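Local coordinates for coenzyme A transferase (Yersinia pestis, PDB 3QLI), which probably transfers coenzyme A between acyl-CoA and carboxylate substrates such as acetate, at residues A[70-76]-A[94-100]; A[123-128]-A[356-362]. One frame throughout, in Å; residues are numbered along the deposited sequence.

Contact 1 of 2, residues A[70-76]-A[94-100]; sequences LRVYYFE and IKPYSMF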
# COMPACT_ATOMS: atom_id res chain seq x y z
N LEU A 70 -32.45 4.76 2.78
CA LEU A 70 -31.84 3.57 2.21
C LEU A 70 -30.43 3.89 1.72
O LEU A 70 -30.24 4.69 0.81
CB LEU A 70 -32.68 3.01 1.05
CG LEU A 70 -32.13 1.72 0.41
CD1 LEU A 70 -32.23 0.55 1.38
CD2 LEU A 70 -32.89 1.41 -0.88
N ARG A 71 -29.44 3.28 2.35
CA ARG A 71 -28.06 3.50 1.95
C ARG A 71 -27.73 2.48 0.88
O ARG A 71 -28.00 1.29 1.05
CB ARG A 71 -27.12 3.33 3.13
CG ARG A 71 -27.23 4.40 4.19
CD ARG A 71 -26.11 4.22 5.20
NE ARG A 71 -26.14 5.24 6.24
CZ ARG A 71 -25.21 5.36 7.18
NH1 ARG A 71 -24.17 4.53 7.20
NH2 ARG A 71 -25.31 6.32 8.09
N VAL A 72 -27.14 2.92 -0.23
CA VAL A 72 -26.69 2.00 -1.26
C VAL A 72 -25.18 2.07 -1.36
O VAL A 72 -24.62 3.13 -1.71
CB VAL A 72 -27.35 2.29 -2.63
CG1 VAL A 72 -26.83 1.31 -3.70
CG2 VAL A 72 -28.87 2.22 -2.51
N TYR A 73 -24.53 0.95 -1.05
CA TYR A 73 -23.08 0.82 -1.08
C TYR A 73 -22.68 0.09 -2.37
O TYR A 73 -23.15 -1.01 -2.63
CB TYR A 73 -22.60 0.01 0.13
CG TYR A 73 -22.74 0.70 1.47
CD1 TYR A 73 -21.65 1.34 2.05
CD2 TYR A 73 -23.95 0.68 2.18
CE1 TYR A 73 -21.75 1.96 3.31
CE2 TYR A 73 -24.06 1.30 3.43
CZ TYR A 73 -22.96 1.94 3.99
OH TYR A 73 -23.07 2.55 5.24
N TYR A 74 -21.80 0.69 -3.17
CA TYR A 74 -21.55 0.13 -4.50
C TYR A 74 -20.28 0.67 -5.14
O TYR A 74 -19.76 1.71 -4.71
CB TYR A 74 -22.75 0.44 -5.41
CG TYR A 74 -22.87 1.92 -5.68
CD1 TYR A 74 -22.40 2.46 -6.87
CD2 TYR A 74 -23.41 2.78 -4.74
CE1 TYR A 74 -22.49 3.83 -7.11
CE2 TYR A 74 -23.49 4.15 -4.97
CZ TYR A 74 -23.03 4.67 -6.15
OH TYR A 74 -23.10 6.03 -6.38
N PHE A 75 -19.83 -0.01 -6.20
CA PHE A 75 -18.64 0.34 -6.98
C PHE A 75 -18.97 0.33 -8.48
O PHE A 75 -19.90 -0.35 -8.90
CB PHE A 75 -17.55 -0.72 -6.79
CG PHE A 75 -16.84 -0.66 -5.48
CD1 PHE A 75 -15.64 0.02 -5.35
CD2 PHE A 75 -17.33 -1.34 -4.37
CE1 PHE A 75 -14.97 0.06 -4.15
CE2 PHE A 75 -16.66 -1.31 -3.17
CZ PHE A 75 -15.47 -0.61 -3.06
N GLU A 76 -18.20 1.06 -9.27
CA GLU A 76 -18.37 1.06 -10.73
C GLU A 76 -19.76 1.36 -11.30
O GLU A 76 -20.38 0.50 -11.93
CB GLU A 76 -17.81 -0.22 -11.34
CG GLU A 76 -17.28 -0.05 -12.76
CD GLU A 76 -16.22 1.02 -12.88
OE1 GLU A 76 -15.46 1.23 -11.91
OE2 GLU A 76 -16.14 1.67 -13.94
N ILE A 94 -32.91 7.71 -1.20
CA ILE A 94 -31.90 6.69 -1.51
C ILE A 94 -30.55 7.37 -1.45
O ILE A 94 -30.25 8.23 -2.27
CB ILE A 94 -32.13 6.09 -2.91
CG1 ILE A 94 -33.51 5.43 -2.96
CG2 ILE A 94 -31.01 5.09 -3.25
CD1 ILE A 94 -33.90 4.89 -4.30
N LYS A 95 -29.73 7.00 -0.47
CA LYS A 95 -28.48 7.71 -0.21
C LYS A 95 -27.30 6.99 -0.86
O LYS A 95 -27.01 5.85 -0.53
CB LYS A 95 -28.23 7.79 1.30
CG LYS A 95 -29.42 8.23 2.14
CD LYS A 95 -29.97 9.57 1.68
CE LYS A 95 -30.99 10.11 2.66
NZ LYS A 95 -30.41 10.30 4.02
N PRO A 96 -26.61 7.67 -1.79
CA PRO A 96 -25.44 7.04 -2.42
C PRO A 96 -24.27 7.00 -1.46
O PRO A 96 -23.75 8.05 -1.06
CB PRO A 96 -25.13 7.97 -3.60
CG PRO A 96 -26.42 8.73 -3.83
CD PRO A 96 -26.99 8.92 -2.47
N TYR A 97 -23.89 5.79 -1.07
CA TYR A 97 -22.68 5.58 -0.28
C TYR A 97 -21.69 4.97 -1.27
O TYR A 97 -21.39 3.79 -1.24
CB TYR A 97 -22.96 4.67 0.93
CG TYR A 97 -23.46 5.50 2.11
CD1 TYR A 97 -22.70 5.64 3.26
CD2 TYR A 97 -24.66 6.20 2.02
CE1 TYR A 97 -23.14 6.42 4.32
CE2 TYR A 97 -25.11 7.00 3.08
CZ TYR A 97 -24.34 7.10 4.22
OH TYR A 97 -24.76 7.89 5.28
N SER A 98 -21.24 5.83 -2.17
CA SER A 98 -20.45 5.41 -3.32
C SER A 98 -19.06 5.05 -2.85
O SER A 98 -18.45 5.78 -2.06
CB SER A 98 -20.37 6.56 -4.32
OG SER A 98 -21.60 7.24 -4.40
N MET A 99 -18.54 3.94 -3.36
CA MET A 99 -17.20 3.51 -2.98
C MET A 99 -16.17 3.77 -4.08
O MET A 99 -14.97 3.63 -3.85
CB MET A 99 -17.26 2.06 -2.52
CG MET A 99 -18.19 1.94 -1.29
SD MET A 99 -18.50 0.30 -0.65
CE MET A 99 -16.98 -0.02 0.25
N PHE A 100 -16.66 4.14 -5.27
CA PHE A 100 -15.86 4.74 -6.34
C PHE A 100 -16.60 6.01 -6.71
O PHE A 100 -17.84 6.01 -6.75
CB PHE A 100 -15.88 3.89 -7.62
CG PHE A 100 -14.91 2.74 -7.64
CD1 PHE A 100 -13.90 2.63 -6.71
CD2 PHE A 100 -15.03 1.77 -8.64
CE1 PHE A 100 -13.01 1.55 -6.77
CE2 PHE A 100 -14.15 0.70 -8.70
CZ PHE A 100 -13.14 0.59 -7.76
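Tyr97 packs against two side chains of the neighbouring strand, Arg71 and Tyr73. Arg71 runs extended over one face of the Tyr97 ring. Its CD sits 3.7 Å from the ring centroid, and the guanidinium continues above the phenol end with its plane only 15° from that of the ring. Tyr73 lies alongside Tyr97 and points the same way. Here CB of Tyr97 is the bump, 3.8 Å from the centroid of the Tyr73 ring, while the two rings meet obliquely. Arg71 NH1 gives a hydrogen bond to Tyr73 OH, close to the guanidinium plane, and a salt bridge to Glu428 of the second subunit.

These residues share one sheet face. Val72, Ile94, Tyr74 and Ser98 line the other, where CG2 of Val72 meets CG2 of Ile94. Tyr74 CG sits between the backbone N and the carbonyl carbon (chi1 67°), which turns the ring toward Ser98. Ser98 OG donates to Tyr74 OH over 2.8 Å. Glu105 is a second partner of that phenol.

Farther along, Met99 lies over a face of the Phe75 ring. Its CB stands 3.4 Å from the ring centroid, and its SD adds an oblique Met-aromatic contact. Phe75 in turn drives its CD1 edge at the centre of a Phe100 face, a T-shaped pair with planes at 88°.

Parallel-strand bonds, including Val72 N to Lys95 O at 2.9 Å, join the backbones. They close the beta-alpha-beta unit of strand 70-74, helix 79-83 and strand 94-98. Glu76 OE1 also touches the Phe100 rim, 3.3 Å from CD2. The contact is thus polar at both ends, with the Arg71 salt bridge to the second subunit at one and the coenzyme A-binding carboxylate of Glu76 at the other, and aromatic in between.

Contact 2 of 2, residues A[123-128]-A[356-362]; sequences YVPSNF and QYSASGG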
# COMPACT_ATOMS: atom_id res chain seq x y z
N TYR A 123 -19.10 9.47 0.02
CA TYR A 123 -17.98 8.59 -0.27
C TYR A 123 -17.58 7.75 0.94
O TYR A 123 -17.42 8.29 2.04
CB TYR A 123 -16.78 9.42 -0.75
CG TYR A 123 -15.52 8.62 -1.00
CD1 TYR A 123 -15.45 7.68 -2.02
CD2 TYR A 123 -14.39 8.84 -0.24
CE1 TYR A 123 -14.29 6.95 -2.26
CE2 TYR A 123 -13.21 8.12 -0.46
CZ TYR A 123 -13.17 7.19 -1.47
OH TYR A 123 -12.01 6.49 -1.69
N VAL A 124 -17.42 6.45 0.73
CA VAL A 124 -16.96 5.53 1.78
C VAL A 124 -15.54 5.10 1.41
O VAL A 124 -15.35 4.33 0.46
CB VAL A 124 -17.86 4.28 1.85
CG1 VAL A 124 -17.37 3.32 2.95
CG2 VAL A 124 -19.32 4.69 2.07
N PRO A 125 -14.54 5.61 2.13
CA PRO A 125 -13.17 5.26 1.72
C PRO A 125 -12.90 3.78 1.94
O PRO A 125 -13.30 3.22 2.97
CB PRO A 125 -12.29 6.12 2.65
CG PRO A 125 -13.21 7.25 3.13
CD PRO A 125 -14.56 6.58 3.24
N SER A 126 -12.22 3.13 0.99
CA SER A 126 -11.90 1.72 1.15
C SER A 126 -10.86 1.32 0.13
O SER A 126 -10.55 2.08 -0.78
CB SER A 126 -13.14 0.86 0.94
OG SER A 126 -13.46 0.74 -0.45
N ASN A 127 -10.32 0.11 0.30
CA ASN A 127 -9.63 -0.59 -0.78
C ASN A 127 -10.59 -1.55 -1.49
O ASN A 127 -11.26 -2.38 -0.86
CB ASN A 127 -8.45 -1.37 -0.25
CG ASN A 127 -7.39 -0.48 0.32
OD1 ASN A 127 -6.68 0.19 -0.42
ND2 ASN A 127 -7.26 -0.48 1.64
N PHE A 128 -10.64 -1.46 -2.82
CA PHE A 128 -11.50 -2.36 -3.58
C PHE A 128 -11.17 -3.82 -3.22
O PHE A 128 -12.06 -4.65 -3.12
CB PHE A 128 -11.33 -2.08 -5.08
CG PHE A 128 -12.17 -2.95 -5.99
CD1 PHE A 128 -13.52 -3.14 -5.75
CD2 PHE A 128 -11.60 -3.54 -7.13
CE1 PHE A 128 -14.30 -3.94 -6.60
CE2 PHE A 128 -12.36 -4.32 -8.00
CZ PHE A 128 -13.72 -4.53 -7.73
N GLN A 356 -9.29 13.08 -3.76
CA GLN A 356 -8.68 11.81 -4.10
C GLN A 356 -9.66 10.69 -3.76
O GLN A 356 -9.74 10.25 -2.62
CB GLN A 356 -7.34 11.64 -3.36
CG GLN A 356 -6.53 10.40 -3.72
CD GLN A 356 -6.29 10.27 -5.22
OE1 GLN A 356 -6.85 9.38 -5.87
NE2 GLN A 356 -5.46 11.15 -5.77
N TYR A 357 -10.46 10.30 -4.75
CA TYR A 357 -11.38 9.18 -4.59
C TYR A 357 -10.89 7.97 -5.39
O TYR A 357 -11.36 6.86 -5.17
CB TYR A 357 -12.78 9.56 -5.08
CG TYR A 357 -13.35 10.79 -4.43
CD1 TYR A 357 -13.54 11.96 -5.16
CD2 TYR A 357 -13.68 10.79 -3.08
CE1 TYR A 357 -14.05 13.09 -4.56
CE2 TYR A 357 -14.19 11.92 -2.47
CZ TYR A 357 -14.37 13.07 -3.22
OH TYR A 357 -14.89 14.20 -2.62
N SER A 358 -9.96 8.19 -6.32
CA SER A 358 -9.54 7.10 -7.20
C SER A 358 -8.61 6.10 -6.50
O SER A 358 -8.39 5.00 -7.00
CB SER A 358 -8.91 7.63 -8.51
OG SER A 358 -7.71 8.33 -8.25
N ALA A 359 -8.09 6.47 -5.33
CA ALA A 359 -7.19 5.58 -4.60
C ALA A 359 -7.91 4.30 -4.12
O ALA A 359 -7.28 3.32 -3.71
CB ALA A 359 -6.55 6.32 -3.43
N SER A 360 -9.24 4.32 -4.18
CA SER A 360 -10.04 3.14 -3.84
C SER A 360 -9.92 2.05 -4.89
O SER A 360 -10.20 0.88 -4.61
CB SER A 360 -11.51 3.54 -3.71
OG SER A 360 -11.69 4.31 -2.54
N GLY A 361 -9.51 2.41 -6.11
CA GLY A 361 -9.42 1.44 -7.19
C GLY A 361 -8.23 0.50 -7.02
O GLY A 361 -7.38 0.71 -6.16
N GLY A 362 -8.16 -0.53 -7.86
CA GLY A 362 -7.13 -1.54 -7.73
C GLY A 362 -5.79 -1.21 -8.37
O GLY A 362 -4.89 -2.06 -8.38
O HOH W 1 -9.26 7.93 -0.87
O HOH W 2 -13.91 3.17 -1.49
O HOH W 3 -7.35 0.26 -3.15
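Tyr123 meets Tyr357 through a T-shaped ring pair. CD2 of Tyr357 points at the centre of one Tyr123 face, 3.5 Å from Tyr123 CD2, and the planes stand at 70°. The first torsion of Tyr123 places CG anti to the backbone N (chi1 176°) and carries the ring toward the 356-362 loop. Its OH then lies near Ser360 OG. The modelled separation of these two oxygens is too short to be relied on. Ser360 O also accepts a backbone hydrogen bond from Phe128 N, 3.0 Å long.

Ser360 ends a short 3-10 turn, 358-360, just before helix 363-372. The contact thus joins a loop of the N-terminal family region to one of the C-terminal region. Ser358 in this turn binds coenzyme A.

Waters make up the next shell. One gives a proton to Val124 O and receives bonds from Ser126 OG and Ser360 OG, each 2.7 Å from the water oxygen. Another gives a proton to Gln356 O and is bonded to Tyr123 OH. Farther out, Glu350 holds Tyr357 N, and Ser358 OG donates to Gln356 OE1. Asp408 of the second subunit bonds Asn127 ND2.

Overall arrangement
Contact 1 closes before contact 2 opens along the chain, and their centres lie about 12 Å apart. Contact 1 is at one margin of the six-stranded parallel sheet, where 94-98 is the outermost strand within this chain. Contact 2 joins the loop after helix 103-114 to the loop leading into helix 363-372, 228 residues apart. The two touch directly: Ser98 O probably accepts a hydrogen bond from Val124 N, and Phe75 packs on Ser126. Both reach the second subunit. Both also lie close to Glu264, which bonds covalently with coenzyme A, so sheet edge, the meeting of the N- and C-terminal family regions and dimer interface converge around the active-site region.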